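Long-range contact in single-stranded DNA-binding protein (Thermotoga maritima, PDB 1Z9F), which probably binds single-stranded DNA as a homotetramer whose subunits have the OB fold: residues V87-E92 with V111-V116. Numbering follows the deposited sequence.
Sequences VLVEGE and VVANVV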
ATOM      1  N   VAL A  87       4.474 -14.638   5.989  1.00 81.49           N
ATOM      2  CA  VAL A  87       5.522 -13.643   6.214  1.00 81.25           C
ATOM      3  C   VAL A  87       4.987 -12.256   6.607  1.00 81.07           C
ATOM      4  O   VAL A  87       3.867 -11.868   6.261  1.00 81.12           O
ATOM      5  CB  VAL A  87       6.471 -13.523   5.000  1.00 81.36           C
ATOM      6  CG1 VAL A  87       7.238 -14.828   4.806  1.00 81.77           C
ATOM      7  CG2 VAL A  87       5.722 -13.146   3.719  1.00 81.48           C
ATOM      8  N   LEU A  88       5.799 -11.539   7.377  1.00 80.37           N
ATOM      9  CA  LEU A  88       5.610 -10.128   7.588  1.00 79.62           C
ATOM     10  C   LEU A  88       6.397  -9.452   6.504  1.00 79.50           C
ATOM     11  O   LEU A  88       7.526  -9.842   6.224  1.00 79.82           O
ATOM     12  CB  LEU A  88       6.145  -9.687   8.950  1.00 79.62           C
ATOM     13  CG  LEU A  88       5.894  -8.195   9.205  1.00 79.43           C
ATOM     14  CD1 LEU A  88       5.398  -8.015  10.593  1.00 80.01           C
ATOM     15  CD2 LEU A  88       7.100  -7.276   8.915  1.00 78.46           C
ATOM     16  N   VAL A  89       5.806  -8.452   5.873  1.00 79.21           N
ATOM     17  CA  VAL A  89       6.529  -7.623   4.940  1.00 79.18           C
ATOM     18  C   VAL A  89       6.409  -6.165   5.341  1.00 78.52           C
ATOM     19  O   VAL A  89       5.323  -5.642   5.508  1.00 78.11           O
ATOM     20  CB  VAL A  89       6.038  -7.842   3.492  1.00 79.68           C
ATOM     21  CG1 VAL A  89       6.569  -6.762   2.563  1.00 80.60           C
ATOM     22  CG2 VAL A  89       6.467  -9.237   2.999  1.00 79.85           C
ATOM     23  N   GLU A  90       7.552  -5.520   5.474  1.00 78.34           N
ATOM     24  CA  GLU A  90       7.611  -4.109   5.700  1.00 78.58           C
ATOM     25  C   GLU A  90       8.287  -3.435   4.518  1.00 78.98           C
ATOM     26  O   GLU A  90       9.346  -3.845   4.074  1.00 78.50           O
ATOM     27  CB  GLU A  90       8.413  -3.828   6.951  1.00 79.25           C
ATOM     28  CG  GLU A  90       8.215  -2.442   7.394  1.00 80.69           C
ATOM     29  CD  GLU A  90       9.136  -2.066   8.419  1.00 83.60           C
ATOM     30  OE1 GLU A  90       9.446  -2.930   9.250  1.00 90.25           O
ATOM     31  OE2 GLU A  90       9.554  -0.898   8.433  1.00 87.79           O
ATOM     32  N   GLY A  91       7.681  -2.388   3.996  1.00 79.56           N
ATOM     33  CA  GLY A  91       8.364  -1.637   2.985  1.00 79.40           C
ATOM     34  C   GLY A  91       7.588  -0.454   2.494  1.00 79.71           C
ATOM     35  O   GLY A  91       6.894   0.200   3.265  1.00 78.37           O
ATOM     36  N   GLU A  92       7.733  -0.170   1.194  1.00 80.21           N
ATOM     37  CA  GLU A  92       7.063   0.967   0.604  1.00 80.92           C
ATOM     38  C   GLU A  92       6.111   0.546  -0.452  1.00 80.75           C
ATOM     39  O   GLU A  92       6.320  -0.439  -1.139  1.00 81.61           O
ATOM     40  CB  GLU A  92       8.065   1.945   0.058  1.00 81.27           C
ATOM     41  CG  GLU A  92       8.684   2.767   1.118  1.00 83.29           C
ATOM     42  CD  GLU A  92       9.710   3.716   0.559  1.00 89.19           C
ATOM     43  OE1 GLU A  92       9.925   3.641  -0.674  1.00 90.82           O
ATOM     44  OE2 GLU A  92      10.313   4.508   1.345  1.00 91.52           O
ATOM     45  N   VAL A 111       5.212  -3.701  -3.562  1.00 79.02           N
ATOM     46  CA  VAL A 111       5.845  -3.380  -2.293  1.00 78.54           C
ATOM     47  C   VAL A 111       7.343  -3.619  -2.402  1.00 78.43           C
ATOM     48  O   VAL A 111       7.791  -4.767  -2.559  1.00 78.64           O
ATOM     49  CB  VAL A 111       5.268  -4.246  -1.147  1.00 78.85           C
ATOM     50  CG1 VAL A 111       5.836  -3.847   0.161  1.00 79.55           C
ATOM     51  CG2 VAL A 111       3.736  -4.141  -1.088  1.00 77.89           C
ATOM     52  N   VAL A 112       8.126  -2.544  -2.339  1.00 77.49           N
ATOM     53  CA  VAL A 112       9.570  -2.680  -2.195  1.00 76.29           C
ATOM     54  C   VAL A 112       9.794  -2.892  -0.700  1.00 77.38           C
ATOM     55  O   VAL A 112       9.643  -1.966   0.118  1.00 77.31           O
ATOM     56  CB  VAL A 112      10.331  -1.446  -2.733  1.00 75.82           C
ATOM     57  CG1 VAL A 112      11.816  -1.624  -2.559  1.00 74.44           C
ATOM     58  CG2 VAL A 112       9.979  -1.199  -4.244  1.00 74.07           C
ATOM     59  N   ALA A 113      10.117  -4.136  -0.349  1.00 77.58           N
ATOM     60  CA  ALA A 113      10.251  -4.536   1.016  1.00 77.44           C
ATOM     61  C   ALA A 113      11.602  -4.133   1.534  1.00 78.59           C
ATOM     62  O   ALA A 113      12.637  -4.287   0.852  1.00 78.96           O
ATOM     63  CB  ALA A 113      10.032  -6.023   1.173  1.00 77.02           C
ATOM     64  N   ASN A 114      11.611  -3.600   2.753  1.00 79.31           N
ATOM     65  CA  ASN A 114      12.866  -3.437   3.457  1.00 80.05           C
ATOM     66  C   ASN A 114      13.049  -4.550   4.474  1.00 79.53           C
ATOM     67  O   ASN A 114      14.132  -4.773   4.913  1.00 79.91           O
ATOM     68  CB  ASN A 114      13.001  -2.029   4.058  1.00 80.61           C
ATOM     69  CG  ASN A 114      11.894  -1.665   5.017  1.00 84.35           C
ATOM     70  OD1 ASN A 114      10.824  -1.169   4.609  1.00 91.25           O
ATOM     71  ND2 ASN A 114      12.160  -1.819   6.324  1.00 89.05           N
ATOM     72  N   VAL A 115      11.981  -5.258   4.835  1.00 79.84           N
ATOM     73  CA  VAL A 115      12.033  -6.328   5.837  1.00 79.11           C
ATOM     74  C   VAL A 115      11.105  -7.464   5.409  1.00 79.11           C
ATOM     75  O   VAL A 115      10.001  -7.216   4.959  1.00 78.24           O
ATOM     76  CB  VAL A 115      11.593  -5.786   7.226  1.00 79.23           C
ATOM     77  CG1 VAL A 115      11.279  -6.916   8.215  1.00 80.01           C
ATOM     78  CG2 VAL A 115      12.652  -4.891   7.801  1.00 78.28           C
ATOM     79  N   VAL A 116      11.575  -8.703   5.512  1.00 79.40           N
ATOM     80  CA  VAL A 116      10.708  -9.881   5.409  1.00 79.56           C
ATOM     81  C   VAL A 116      11.078 -10.899   6.488  1.00 79.75           C
ATOM     82  O   VAL A 116      12.180 -11.463   6.466  1.00 79.76           O
ATOM     83  CB  VAL A 116      10.794 -10.587   4.042  1.00 79.88           C
ATOM     84  CG1 VAL A 116       9.822 -11.777   4.003  1.00 79.66           C
ATOM     85  CG2 VAL A 116      10.506  -9.623   2.904  1.00 80.01           C
TER
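Glu90 faces both Asn114 and Val115 in a classic beta bulge, set in the antiparallel beta hairpin formed by strands 86-96 and 108-118 of this OB-fold protein. Its carbonyl O accepts two N-H groups, Asn114 N at 2.6 Å and Val115 N at 3.1 Å, while Glu90 N donates an almost straight bond to Val115 O. The chain turns a corner at Asn114, where the bulge lies; before the corner, Val112 and Glu92 exchange backbone bonds both ways.

From its CB outward, Glu90 runs along Val115 and Asn114. Its CB meets Val115 CB at 3.7 Å; valine, beta-branched, suits the extended strand. CG stands anti to the backbone N (chi1 -166°) and passes beside the Asn114 amide; OE1 lies over Val115 CG2, and OE2 takes a weak bond from Asn114 ND2, the carboxylate and amide planes being perpendicular. The stronger partner of OE2 is Lys18, in a salt bridge from strand 16-33.

On the buried face, Val89 spreads its two methyls: CG1 meets Val111 CG1 and Ala113 CB, each at 3.8 Å, and CG2 lies alongside Val116 CG2. Ile67 of strand 62-70 packs against Val89, Val111 and Ala113. Next to the bulge, glycine suits position 91, since there is no room for a CB beside Val112 O; Gly91 CA makes a CA-H...O contact with that oxygen at 3.2 Å.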